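Local coordinates for nitrate transport protein (PDB 3HN0) that probably serves as the solute-binding component of an ABC transporter, possibly for nitrate or a related small solute, at residues S10-P15 with D41-A46; I29-K34 with E193-A198; L60-A65 with G256-I261; L68-I73 with R272-G277. All blocks are in the same frame, centred on the assembly; numbering follows the deposited sequence. Where two conformers were deposited one is given.

Contact 1 (S10-P15 with D41-A46); sequences SVLRGP and DSPDLA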
loop_
_atom_site.group_PDB
_atom_site.type_symbol
_atom_site.label_atom_id
_atom_site.label_comp_id
_atom_site.label_asym_id
_atom_site.label_seq_id
_atom_site.Cartn_x
_atom_site.Cartn_y
_atom_site.Cartn_z
ATOM N N SER A 10 -14.763 -3.671 22.902
ATOM C CA SER A 10 -14.557 -2.267 23.239
ATOM C C SER A 10 -13.837 -1.625 22.076
ATOM O O SER A 10 -12.759 -2.085 21.703
ATOM C CB SER A 10 -13.706 -2.145 24.506
ATOM O OG SER A 10 -14.328 -2.792 25.595
ATOM N N VAL A 11 -14.425 -0.582 21.499
ATOM C CA VAL A 11 -13.827 0.105 20.374
ATOM C C VAL A 11 -13.407 1.527 20.852
ATOM O O VAL A 11 -14.236 2.299 21.292
ATOM C CB VAL A 11 -14.764 0.129 19.182
ATOM C CG1 VAL A 11 -14.088 0.830 18.009
ATOM C CG2 VAL A 11 -15.187 -1.293 18.760
ATOM N N LEU A 12 -12.104 1.848 20.878
ATOM C CA LEU A 12 -11.708 3.240 21.209
ATOM C C LEU A 12 -12.430 4.210 20.239
ATOM O O LEU A 12 -12.462 3.989 19.052
ATOM C CB LEU A 12 -10.218 3.437 21.082
ATOM C CG LEU A 12 -9.685 4.828 21.437
ATOM C CD1 LEU A 12 -10.082 5.221 22.812
ATOM C CD2 LEU A 12 -8.151 4.803 21.291
ATOM N N ARG A 13 -13.049 5.257 20.776
ATOM C CA ARG A 13 -13.754 6.261 19.949
ATOM C C ARG A 13 -12.915 6.720 18.764
ATOM O O ARG A 13 -11.718 6.987 18.926
ATOM C CB ARG A 13 -14.084 7.484 20.829
ATOM C CG ARG A 13 -14.963 8.543 20.094
ATOM C CD ARG A 13 -15.545 9.616 21.081
ATOM N NE ARG A 13 -16.406 9.041 22.127
ATOM C CZ ARG A 13 -17.682 8.653 21.955
ATOM N NH1 ARG A 13 -18.282 8.757 20.768
ATOM N NH2 ARG A 13 -18.365 8.137 22.979
ATOM N N GLY A 14 -13.531 6.863 17.597
ATOM C CA GLY A 14 -12.782 7.222 16.386
ATOM C C GLY A 14 -13.301 6.494 15.187
ATOM O O GLY A 14 -14.339 5.817 15.278
ATOM N N PRO A 15 -12.553 6.519 14.073
ATOM C CA PRO A 15 -12.953 5.858 12.827
ATOM C C PRO A 15 -13.024 4.295 12.760
ATOM O O PRO A 15 -13.725 3.713 11.917
ATOM C CB PRO A 15 -11.971 6.424 11.817
ATOM C CG PRO A 15 -10.787 6.821 12.579
ATOM C CD PRO A 15 -11.236 7.200 13.949
ATOM N N ASP A 41 -13.816 5.931 25.584
ATOM C CA ASP A 41 -13.334 7.269 25.256
ATOM C C ASP A 41 -11.826 7.451 25.264
ATOM O O ASP A 41 -11.372 8.451 24.754
ATOM C CB ASP A 41 -14.011 8.307 26.156
ATOM C CG ASP A 41 -15.496 8.412 25.883
ATOM O OD1 ASP A 41 -15.937 7.944 24.811
ATOM O OD2 ASP A 41 -16.222 8.967 26.732
ATOM N N SER A 42 -11.057 6.519 25.834
ATOM C CA SER A 42 -9.595 6.601 25.723
ATOM C C SER A 42 -8.888 5.245 25.703
ATOM O O SER A 42 -9.410 4.266 26.229
ATOM C CB SER A 42 -9.014 7.421 26.863
ATOM O OG SER A 42 -9.265 6.781 28.109
ATOM N N PRO A 43 -7.674 5.203 25.104
ATOM C CA PRO A 43 -6.824 4.020 25.155
ATOM C C PRO A 43 -6.608 3.566 26.588
ATOM O O PRO A 43 -6.687 2.371 26.884
ATOM C CB PRO A 43 -5.506 4.507 24.529
ATOM C CG PRO A 43 -5.899 5.620 23.622
ATOM C CD PRO A 43 -7.064 6.290 24.303
ATOM N N ASP A 44 -6.386 4.531 27.472
ATOM C CA ASP A 44 -6.264 4.282 28.889
ATOM C C ASP A 44 -7.436 3.457 29.407
ATOM O O ASP A 44 -7.243 2.447 30.085
ATOM C CB ASP A 44 -6.212 5.628 29.639
ATOM C CG ASP A 44 -5.700 5.501 31.041
ATOM O OD1 ASP A 44 -6.383 4.858 31.872
ATOM O OD2 ASP A 44 -4.621 6.073 31.320
ATOM N N LEU A 45 -8.650 3.927 29.115
ATOM C CA LEU A 45 -9.865 3.238 29.559
ATOM C C LEU A 45 -9.967 1.874 28.885
ATOM O O LEU A 45 -10.283 0.881 29.540
ATOM C CB LEU A 45 -11.124 4.083 29.288
ATOM C CG LEU A 45 -11.244 5.378 30.103
ATOM C CD1 LEU A 45 -12.432 6.211 29.609
ATOM C CD2 LEU A 45 -11.352 5.096 31.582
ATOM N N ALA A 46 -9.666 1.818 27.586
ATOM C CA ALA A 46 -9.618 0.533 26.867
ATOM C C ALA A 46 -8.632 -0.458 27.478
ATOM O O ALA A 46 -8.957 -1.631 27.670
ATOM C CB ALA A 46 -9.287 0.786 25.382
#
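Leu12 against Pro43, and Arg13 against Asp41, join the end of strand 6-12 to the start of helix 43-51, the connecting helix of a beta-alpha-beta crossover from strand 33-40 to strand 57-61 that passes strand 6-12 on the way. Leu12 and Pro43 meet at a slant. The leucine CG stands opposite its backbone N (chi1 -178°), which carries the branched end across to the proline, where CD2 comes to 3.3 Å from Pro43 CG. With an alanine at Leu12 both methyls are gone, and Pro43 would probably lose its apolar cover from the strand side, leaving a gap beside the first helical turn. Arg13 and Asp41 are arranged differently: they run alongside each other in the same direction, with guanidinium and carboxylate planes 49° apart. The arginine grips side-on, both nitrogens converging on a single oxygen. Asp41 OD1 lies at the guanidinium edge, 2.9 Å from Arg13 NE, which reaches it from above the carboxylate plane, and 3.0 Å from Arg13 NH2, which uses the syn lone pair. This salt bridge lies at the surface; Leu12 also packs on Pro61 of strand 57-61. Ser42 is the N-cap of the helix: its OG accepts from Leu45 N at 3.1 Å, with an N-H...O angle of 159°.

Contact 2 (I29-K34 with E193-A198); sequences IIDNKK and EKYRIA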
loop_
_atom_site.group_PDB
_atom_site.type_symbol
_atom_site.label_atom_id
_atom_site.label_comp_id
_atom_site.label_asym_id
_atom_site.label_seq_id
_atom_site.Cartn_x
_atom_site.Cartn_y
_atom_site.Cartn_z
ATOM N N ILE A 29 -24.154 -13.157 16.489
ATOM C CA ILE A 29 -24.232 -14.128 17.572
ATOM C C ILE A 29 -23.212 -15.204 17.248
ATOM O O ILE A 29 -23.224 -15.756 16.143
ATOM C CB ILE A 29 -25.642 -14.757 17.672
ATOM C CG1 ILE A 29 -26.712 -13.713 18.060
ATOM C CG2 ILE A 29 -25.627 -15.911 18.681
ATOM C CD1 ILE A 29 -28.080 -14.215 17.733
ATOM N N ILE A 30 -22.286 -15.437 18.152
ATOM C CA ILE A 30 -21.257 -16.454 17.992
ATOM C C ILE A 30 -21.375 -17.410 19.167
ATOM O O ILE A 30 -21.311 -16.968 20.329
ATOM C CB ILE A 30 -19.838 -15.794 17.965
ATOM C CG1 ILE A 30 -19.772 -14.865 16.731
ATOM C CG2 ILE A 30 -18.730 -16.883 17.976
ATOM C CD1 ILE A 30 -18.490 -14.049 16.641
ATOM N N ASP A 31 -21.554 -18.703 18.888
ATOM C CA ASP A 31 -21.638 -19.727 19.941
ATOM C C ASP A 31 -22.669 -19.340 20.989
ATOM O O ASP A 31 -22.399 -19.479 22.177
ATOM C CB ASP A 31 -20.249 -19.949 20.580
ATOM C CG ASP A 31 -20.153 -21.185 21.419
ATOM O OD1 ASP A 31 -20.863 -22.156 21.134
ATOM O OD2 ASP A 31 -19.326 -21.191 22.367
ATOM N N ASN A 32 -23.825 -18.840 20.533
ATOM C CA ASN A 32 -24.971 -18.451 21.377
ATOM C C ASN A 32 -24.613 -17.286 22.301
ATOM O O ASN A 32 -25.221 -17.135 23.376
ATOM C CB ASN A 32 -25.423 -19.642 22.220
ATOM C CG ASN A 32 -26.704 -19.370 22.991
ATOM O OD1 ASN A 32 -27.635 -18.752 22.483
ATOM N ND2 ASN A 32 -26.759 -19.878 24.213
ATOM N N LYS A 33 -23.608 -16.510 21.914
ATOM C CA LYS A 33 -23.259 -15.257 22.584
ATOM C C LYS A 33 -23.433 -14.078 21.682
ATOM O O LYS A 33 -22.891 -14.045 20.579
ATOM C CB LYS A 33 -21.852 -15.305 23.088
ATOM C CG LYS A 33 -21.662 -16.364 24.134
ATOM C CD LYS A 33 -20.196 -16.573 24.422
ATOM C CE LYS A 33 -19.960 -17.767 25.356
ATOM N NZ LYS A 33 -18.614 -17.699 25.924
ATOM N N LYS A 34 -24.179 -13.076 22.149
ATOM C CA LYS A 34 -24.314 -11.854 21.389
ATOM C C LYS A 34 -23.031 -11.002 21.501
ATOM O O LYS A 34 -22.524 -10.816 22.578
ATOM C CB LYS A 34 -25.475 -11.006 21.912
ATOM C CG LYS A 34 -25.793 -9.792 21.071
ATOM C CD LYS A 34 -27.126 -9.134 21.495
ATOM N N GLU A 193 -9.735 -17.065 21.844
ATOM C CA GLU A 193 -9.027 -17.779 20.778
ATOM C C GLU A 193 -9.942 -18.692 19.946
ATOM O O GLU A 193 -9.928 -18.669 18.692
ATOM C CB GLU A 193 -7.831 -18.532 21.352
ATOM C CG GLU A 193 -6.958 -19.164 20.301
ATOM C CD GLU A 193 -6.249 -18.149 19.427
ATOM O OE1 GLU A 193 -5.407 -17.365 19.918
ATOM O OE2 GLU A 193 -6.562 -18.124 18.224
ATOM N N LYS A 194 -10.790 -19.434 20.652
ATOM C CA LYS A 194 -11.726 -20.332 20.015
ATOM C C LYS A 194 -12.694 -19.580 19.122
ATOM O O LYS A 194 -13.229 -20.176 18.226
ATOM C CB LYS A 194 -12.535 -21.164 21.053
ATOM C CG LYS A 194 -13.421 -20.395 21.960
ATOM C CD LYS A 194 -13.935 -21.302 23.128
ATOM C CE LYS A 194 -14.605 -20.500 24.223
ATOM N NZ LYS A 194 -13.699 -19.821 25.234
ATOM N N TYR A 195 -12.858 -18.265 19.321
ATOM C CA TYR A 195 -13.825 -17.489 18.531
ATOM C C TYR A 195 -13.147 -16.652 17.510
ATOM O O TYR A 195 -13.781 -15.939 16.758
ATOM C CB TYR A 195 -14.634 -16.575 19.450
ATOM C CG TYR A 195 -15.507 -17.281 20.449
ATOM C CD1 TYR A 195 -16.116 -18.469 20.158
ATOM C CD2 TYR A 195 -15.673 -16.761 21.708
ATOM C CE1 TYR A 195 -16.910 -19.111 21.065
ATOM C CE2 TYR A 195 -16.465 -17.391 22.651
ATOM C CZ TYR A 195 -17.112 -18.563 22.318
ATOM O OH TYR A 195 -17.919 -19.218 23.248
ATOM N N ARG A 196 -11.840 -16.754 17.434
ATOM C CA ARG A 196 -11.100 -15.779 16.586
ATOM C C ARG A 196 -11.552 -15.818 15.129
ATOM O O ARG A 196 -11.824 -14.810 14.546
ATOM C CB ARG A 196 -9.595 -16.072 16.668
ATOM C CG ARG A 196 -8.762 -15.090 15.774
ATOM C CD ARG A 196 -7.260 -15.150 16.057
ATOM N NE ARG A 196 -6.786 -16.502 15.872
ATOM C CZ ARG A 196 -6.462 -17.067 14.712
ATOM N NH1 ARG A 196 -6.427 -16.392 13.566
ATOM N NH2 ARG A 196 -6.145 -18.360 14.719
ATOM N N ILE A 197 -11.509 -16.993 14.504
ATOM C CA ILE A 197 -11.932 -17.099 13.122
ATOM C C ILE A 197 -13.397 -16.650 12.937
ATOM O O ILE A 197 -13.695 -15.957 11.997
ATOM C CB ILE A 197 -11.753 -18.530 12.558
ATOM C CG1 ILE A 197 -10.284 -18.924 12.577
ATOM C CG2 ILE A 197 -12.318 -18.620 11.154
ATOM C CD1 ILE A 197 -9.409 -18.082 11.697
ATOM N N ALA A 198 -14.300 -17.091 13.814
ATOM C CA ALA A 198 -15.715 -16.634 13.728
ATOM C C ALA A 198 -15.842 -15.080 13.775
ATOM O O ALA A 198 -16.587 -14.466 13.019
ATOM C CB ALA A 198 -16.543 -17.273 14.844
#
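The ring of Tyr195 has Asp31 OD2 and Lys33 NZ at its edge, near the ring plane, while one face is covered by the preceding residue: Lys194 CG stands 3.7 Å above the ring plane, over its centre. Ile30 CG2 approaches obliquely, 3.8 Å from Tyr195 CD1. The carboxylate of Asp31 is turned 57° from the ring. Tyr195 OH donates to Asp31 OD2 at 2.6 Å, on the anti lone pair of that oxygen, the side away from OD1. Lys33, extended beyond CG and crossing the tyrosine at about a right angle, adds a weak bond from NZ to Tyr195 OH at 3.2 Å. Two opposite charges thus meet on one hydroxyl, which is likely to be polarised by them. These partners belong to a beta hairpin: Ile30 to Lys33 form a type I' turn linking strands 29-30 and 33-40 at the border of the main sheet, and Tyr195 belongs to the segment that leads into helix 196-212. A phenylalanine in place of Tyr195 has no hydroxyl, and would probably leave Asp31 OD2 without its short bond and Lys33 NZ without its weak one. With CG1 opposite the carbonyl carbon (chi1 -63°), Ile30 CG2 is left opposite the backbone N, and this same methyl also touches Ala198 CB at 3.8 Å. Ile7 of strand 6-12 packs against Ile30, Lys33 and Tyr195.

Contact 3 (L60-A65 with G256-I261); sequences LPMINA and GFLRLI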
loop_
_atom_site.group_PDB
_atom_site.type_symbol
_atom_site.label_atom_id
_atom_site.label_comp_id
_atom_site.label_asym_id
_atom_site.label_seq_id
_atom_site.Cartn_x
_atom_site.Cartn_y
_atom_site.Cartn_z
ATOM N N LEU A 60 -7.694 -0.602 19.572
ATOM C CA LEU A 60 -6.902 0.519 20.076
ATOM C C LEU A 60 -5.620 0.593 19.286
ATOM O O LEU A 60 -5.306 -0.295 18.469
ATOM C CB LEU A 60 -6.616 0.410 21.594
ATOM C CG LEU A 60 -5.577 -0.636 22.082
ATOM C CD1 LEU A 60 -5.579 -0.627 23.573
ATOM C CD2 LEU A 60 -5.849 -2.063 21.605
ATOM N N PRO A 61 -4.852 1.649 19.521
ATOM C CA PRO A 61 -3.707 1.840 18.654
ATOM C C PRO A 61 -2.746 0.664 18.760
ATOM O O PRO A 61 -2.573 0.066 19.851
ATOM C CB PRO A 61 -3.073 3.108 19.194
ATOM C CG PRO A 61 -4.241 3.897 19.714
ATOM C CD PRO A 61 -5.074 2.827 20.380
HETATM N N MSE A 62 -2.168 0.322 17.609
HETATM C CA MSE A 62 -1.180 -0.756 17.540
HETATM C C MSE A 62 -0.038 -0.545 18.536
HETATM O O MSE A 62 0.434 -1.519 19.150
HETATM C CB MSE A 62 -0.634 -0.896 16.106
HETATM C CG MSE A 62 0.272 -2.018 15.832
HETATM SE SE MSE A 62 -0.442 -3.755 16.073
HETATM C CE MSE A 62 -1.605 -3.673 14.527
ATOM N N ILE A 63 0.412 0.693 18.722
ATOM C CA ILE A 63 1.539 0.890 19.695
ATOM C C ILE A 63 1.110 0.464 21.111
ATOM O O ILE A 63 1.871 -0.152 21.837
ATOM C CB ILE A 63 2.180 2.303 19.632
ATOM C CG1 ILE A 63 1.207 3.411 19.988
ATOM C CG2 ILE A 63 2.718 2.578 18.181
ATOM C CD1 ILE A 63 1.944 4.764 20.225
ATOM N N ASN A 64 -0.136 0.744 21.491
ATOM C CA ASN A 64 -0.626 0.312 22.795
ATOM C C ASN A 64 -0.686 -1.171 22.878
ATOM O O ASN A 64 -0.385 -1.764 23.915
ATOM C CB ASN A 64 -2.017 0.896 23.116
ATOM C CG ASN A 64 -2.006 2.427 23.232
ATOM O OD1 ASN A 64 -1.848 3.117 22.225
ATOM N ND2 ASN A 64 -2.182 2.949 24.443
ATOM N N ALA A 65 -1.127 -1.800 21.803
ATOM C CA ALA A 65 -1.240 -3.257 21.774
ATOM C C ALA A 65 0.136 -3.878 21.995
ATOM O O ALA A 65 0.333 -4.760 22.867
ATOM C CB ALA A 65 -1.879 -3.706 20.435
ATOM N N GLY A 256 6.824 -3.860 10.477
ATOM C CA GLY A 256 7.399 -2.643 9.873
ATOM C C GLY A 256 6.963 -1.330 10.497
ATOM O O GLY A 256 7.782 -0.419 10.706
ATOM N N PHE A 257 5.679 -1.183 10.770
ATOM C CA PHE A 257 5.151 -0.039 11.492
ATOM C C PHE A 257 5.770 0.091 12.894
ATOM O O PHE A 257 6.278 1.141 13.219
ATOM C CB PHE A 257 3.620 -0.077 11.598
ATOM C CG PHE A 257 3.061 0.913 12.532
ATOM C CD1 PHE A 257 2.986 2.269 12.214
ATOM C CD2 PHE A 257 2.585 0.508 13.782
ATOM C CE1 PHE A 257 2.429 3.188 13.068
ATOM C CE2 PHE A 257 2.086 1.427 14.677
ATOM C CZ PHE A 257 1.983 2.785 14.340
ATOM N N LEU A 258 5.778 -0.995 13.669
ATOM C CA LEU A 258 6.321 -0.978 15.032
ATOM C C LEU A 258 7.816 -0.612 15.028
ATOM O O LEU A 258 8.255 0.187 15.847
ATOM C CB LEU A 258 6.043 -2.302 15.776
ATOM C CG LEU A 258 4.554 -2.468 16.156
ATOM C CD1 LEU A 258 4.267 -3.868 16.748
ATOM C CD2 LEU A 258 4.053 -1.378 17.119
ATOM N N ARG A 259 8.562 -1.143 14.060
ATOM C CA ARG A 259 9.952 -0.814 13.895
ATOM C C ARG A 259 10.153 0.652 13.630
ATOM O O ARG A 259 11.070 1.273 14.183
ATOM C CB ARG A 259 10.548 -1.630 12.749
ATOM C CG ARG A 259 12.050 -1.576 12.630
ATOM C CD ARG A 259 12.581 -2.678 11.658
ATOM N NE ARG A 259 12.209 -4.038 12.104
ATOM C CZ ARG A 259 11.321 -4.854 11.512
ATOM N NH1 ARG A 259 10.671 -4.514 10.393
ATOM N NH2 ARG A 259 11.088 -6.053 12.041
ATOM N N LEU A 260 9.313 1.224 12.760
ATOM C CA LEU A 260 9.381 2.650 12.484
ATOM C C LEU A 260 9.147 3.464 13.761
ATOM O O LEU A 260 9.917 4.372 14.083
ATOM C CB LEU A 260 8.372 3.005 11.374
ATOM C CG LEU A 260 8.316 4.439 10.856
ATOM C CD1 LEU A 260 7.571 4.504 9.504
ATOM C CD2 LEU A 260 7.661 5.323 11.901
ATOM N N ILE A 261 8.091 3.140 14.506
ATOM C CA ILE A 261 7.790 3.858 15.743
ATOM C C ILE A 261 8.969 3.769 16.729
ATOM O O ILE A 261 9.365 4.750 17.342
ATOM C CB ILE A 261 6.533 3.295 16.440
ATOM C CG1 ILE A 261 5.306 3.537 15.556
ATOM C CG2 ILE A 261 6.360 3.862 17.872
ATOM C CD1 ILE A 261 5.059 5.013 15.282
#
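Phe257 supplies the aromatic part of the contact with Met62 and Ile63. Its CE2 carbon is 3.7 Å from Ile63 CG2 and 3.9 Å from Met62 CB, both approaching the ring obliquely. One ring face is taken by its own helix: Ile261 CG1, a turn further on, stands 3.6 Å above the plane, displaced toward the rim. Ile63 and the phenylalanine cross at a slant, whereas Met62 and the phenylalanine slide past each other in opposite directions.

The aliphatic contacts complete the interface. Ile63 CG2 also meets Ile261 CG1 at 3.8 Å, so that one methyl touches both the ring and the isoleucine resting on it. The torsion of Ile63 explains this: CG1 lies between the backbone N and the carbonyl carbon (chi1 62°), and CG2 is left opposite the carbonyl carbon, facing the other helix. Leu258 CD2 reaches Met62 CG at 4.0 Å, the two side chains being nearly perpendicular. Met62, modelled as selenomethionine, bends at chi2 and chi3, which turns SE away from helix 251-264.

This is helix-on-helix packing. The first turn of helix 62-70, begun directly after strand 57-61 with Pro61 as N-cap, lies on the middle of helix 251-264.

No hydrogen bond links the two segments, and all five touching residues are buried. Around them, Thr107 of helix 107-119 packs on both Ile63 and Phe257, and Ile110 of the same helix covers Ile261. On the sheet side, Met62 and Ala65 rest against Ala185 of strand 184-188.

Contact 4 (L68-I73 with R272-G277); sequences LYNKGI and RLPDAG. With PO4 (phosphate ion), chain C.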
loop_
_atom_site.group_PDB
_atom_site.type_symbol
_atom_site.label_atom_id
_atom_site.label_comp_id
_atom_site.label_asym_id
_atom_site.label_seq_id
_atom_site.Cartn_x
_atom_site.Cartn_y
_atom_site.Cartn_z
ATOM N N LEU A 68 1.282 -3.235 25.750
ATOM C CA LEU A 68 0.599 -4.162 26.652
ATOM C C LEU A 68 1.129 -5.599 26.550
ATOM O O LEU A 68 1.359 -6.269 27.572
ATOM C CB LEU A 68 -0.903 -4.179 26.370
ATOM C CG LEU A 68 -1.680 -2.916 26.711
ATOM C CD1 LEU A 68 -3.169 -3.126 26.277
ATOM C CD2 LEU A 68 -1.568 -2.610 28.152
ATOM N N TYR A 69 1.316 -6.077 25.325
ATOM C CA TYR A 69 1.880 -7.392 25.113
ATOM C C TYR A 69 3.292 -7.501 25.721
ATOM O O TYR A 69 3.601 -8.496 26.432
ATOM C CB TYR A 69 1.883 -7.787 23.631
ATOM C CG TYR A 69 2.514 -9.142 23.415
ATOM C CD1 TYR A 69 1.740 -10.288 23.521
ATOM C CD2 TYR A 69 3.884 -9.283 23.124
ATOM C CE1 TYR A 69 2.304 -11.552 23.386
ATOM C CE2 TYR A 69 4.472 -10.552 22.966
ATOM C CZ TYR A 69 3.674 -11.687 23.104
ATOM O OH TYR A 69 4.182 -12.958 22.985
ATOM N N ASN A 70 4.145 -6.515 25.455
ATOM C CA ASN A 70 5.510 -6.520 25.974
ATOM C C ASN A 70 5.566 -6.470 27.512
ATOM O O ASN A 70 6.513 -6.972 28.129
ATOM C CB ASN A 70 6.334 -5.383 25.349
ATOM C CG ASN A 70 6.780 -5.722 23.967
ATOM O OD1 ASN A 70 6.855 -6.890 23.638
ATOM N ND2 ASN A 70 7.080 -4.718 23.142
ATOM N N LYS A 71 4.552 -5.862 28.099
ATOM C CA LYS A 71 4.457 -5.721 29.551
ATOM C C LYS A 71 3.854 -6.928 30.254
ATOM O O LYS A 71 3.844 -6.970 31.469
ATOM C CB LYS A 71 3.715 -4.429 29.890
ATOM C CG LYS A 71 4.634 -3.246 29.565
ATOM C CD LYS A 71 4.281 -1.899 30.099
ATOM C CE LYS A 71 5.567 -1.002 30.191
ATOM N NZ LYS A 71 6.434 -0.894 28.910
ATOM N N GLY A 72 3.382 -7.908 29.495
ATOM C CA GLY A 72 2.921 -9.207 30.037
ATOM C C GLY A 72 1.415 -9.351 30.104
ATOM O O GLY A 72 0.911 -10.349 30.628
ATOM N N ILE A 73 0.676 -8.374 29.598
ATOM C CA ILE A 73 -0.819 -8.476 29.561
ATOM C C ILE A 73 -1.207 -9.573 28.583
ATOM O O ILE A 73 -0.616 -9.643 27.492
ATOM C CB ILE A 73 -1.474 -7.130 29.187
ATOM C CG1 ILE A 73 -1.135 -6.073 30.205
ATOM C CG2 ILE A 73 -3.007 -7.239 29.087
ATOM C CD1 ILE A 73 -1.271 -6.622 31.645
ATOM N N ARG A 272 10.868 -2.726 22.911
ATOM C CA ARG A 272 11.283 -3.766 21.974
ATOM C C ARG A 272 10.136 -4.137 21.074
ATOM O O ARG A 272 8.972 -3.873 21.403
ATOM C CB ARG A 272 11.768 -5.014 22.744
ATOM C CG ARG A 272 10.683 -5.744 23.523
ATOM C CD ARG A 272 11.298 -6.718 24.472
ATOM N NE ARG A 272 10.344 -7.620 25.088
ATOM C CZ ARG A 272 9.568 -7.303 26.132
ATOM N NH1 ARG A 272 9.632 -6.102 26.684
ATOM N NH2 ARG A 272 8.735 -8.203 26.633
ATOM N N LEU A 273 10.450 -4.764 19.942
ATOM C CA LEU A 273 9.423 -5.308 19.059
ATOM C C LEU A 273 8.841 -6.539 19.734
ATOM O O LEU A 273 9.587 -7.349 20.287
ATOM C CB LEU A 273 10.012 -5.730 17.716
ATOM C CG LEU A 273 10.547 -4.634 16.818
ATOM C CD1 LEU A 273 11.278 -5.319 15.663
ATOM C CD2 LEU A 273 9.400 -3.727 16.304
ATOM N N PRO A 274 7.500 -6.701 19.700
ATOM C CA PRO A 274 6.885 -7.902 20.288
ATOM C C PRO A 274 7.447 -9.183 19.644
ATOM O O PRO A 274 7.734 -9.190 18.431
ATOM C CB PRO A 274 5.434 -7.741 19.946
ATOM C CG PRO A 274 5.242 -6.245 19.803
ATOM C CD PRO A 274 6.497 -5.761 19.168
ATOM N N ASP A 275 7.611 -10.229 20.445
ATOM C CA ASP A 275 8.038 -11.529 19.940
ATOM C C ASP A 275 6.921 -12.268 19.199
ATOM O O ASP A 275 5.820 -11.734 18.974
ATOM C CB ASP A 275 8.606 -12.389 21.082
ATOM C CG ASP A 275 7.594 -12.729 22.142
ATOM O OD1 ASP A 275 6.394 -12.877 21.841
ATOM O OD2 ASP A 275 8.000 -12.888 23.311
ATOM N N ALA A 276 7.188 -13.516 18.822
ATOM C CA ALA A 276 6.289 -14.215 17.890
ATOM C C ALA A 276 4.911 -14.523 18.516
ATOM O O ALA A 276 3.945 -14.615 17.796
ATOM C CB ALA A 276 6.928 -15.487 17.331
ATOM N N GLY A 277 4.822 -14.597 19.841
ATOM C CA GLY A 277 3.539 -14.863 20.515
ATOM C C GLY A 277 2.479 -13.744 20.407
ATOM O O GLY A 277 1.325 -13.935 20.780
HETATM P P PO4 C . 10.690 -11.069 24.617
HETATM O O1 PO4 C . 10.503 -12.443 23.997
HETATM O O2 PO4 C . 10.320 -9.978 23.624
HETATM O O3 PO4 C . 12.144 -10.897 25.017
HETATM O O4 PO4 C . 9.840 -11.004 25.852
HETATM O O HOH W 1 7.683 -9.539 23.332
HETATM O O HOH W 2 8.872 -5.227 29.552
#
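Tyr69 and Asp275 form the tight end of this contact. The hydroxyl OH of Tyr69 donates to Asp275 OD1 over only 2.5 Å, a very short bond, with ring and carboxylate planes 83° apart. Close by, Tyr69 OH is 3.2 Å from Gly277 CA, where a beta carbon would collide with the hydroxyl. Asp275 OD1 also accepts from Gly277 N at 3.1 Å, an Asx turn, which is likely to limit rotation of the carboxylate. Pro274 CB packs beside the ring, 3.9 Å from Tyr69 CD2.

The looser part is carried by the exposed Arg272, with two waters and a phosphate; its guanidinium stacks on the amide of the buried Asn70, planes 28° apart, with Asn70 OD1 over its centre. Through its extended chain, Arg272 NH2 donates to Asn70 O at 2.9 Å, in the carbonyl plane and on a lone pair. Arg272 NE binds O2 of the phosphate, probably from the crystallisation liquor, at 2.8 Å (164°). One water joins Asn70 OD1, Asp275 N and that same phosphate oxygen. Asn70 ND2 bonds only weakly to Arg272 O and has Val269 O as its stronger partner.

The arrangement closes the C-terminal end of helix 62-70: Gly72, at positive phi, completes a Schellman motif, with Gly72 N bonded to Tyr69 O at 3.1 Å and Ile73 N to Leu68 O at 3.0 Å, and the loop after helix 251-264 reaches the carbonyl of Asn70 through Arg272.

In the fold
Contacts 1, 2 and 3 all reach the mixed seven-stranded sheet, while contact 4 shares helix 62-70 with contact 3. Contacts 3 and 4, with centres about 11 Å apart, touch directly through Leu258 and Leu273. Contact 1, about 16 Å from contact 3 between centres, touches it as well, Leu12 against Pro61 and Pro43 against Asn64. Contact 2 stands apart at the hairpin border, touching none of the others, its nearest atoms about 11 Å from contact 1 and about 8 Å from contact 4. Along the chain contact 1 closes before contacts 3 and 4 open; contact 2 interleaves with all three, and contacts 3 and 4 with each other, bringing residues near both chain ends into one alpha/beta lobe.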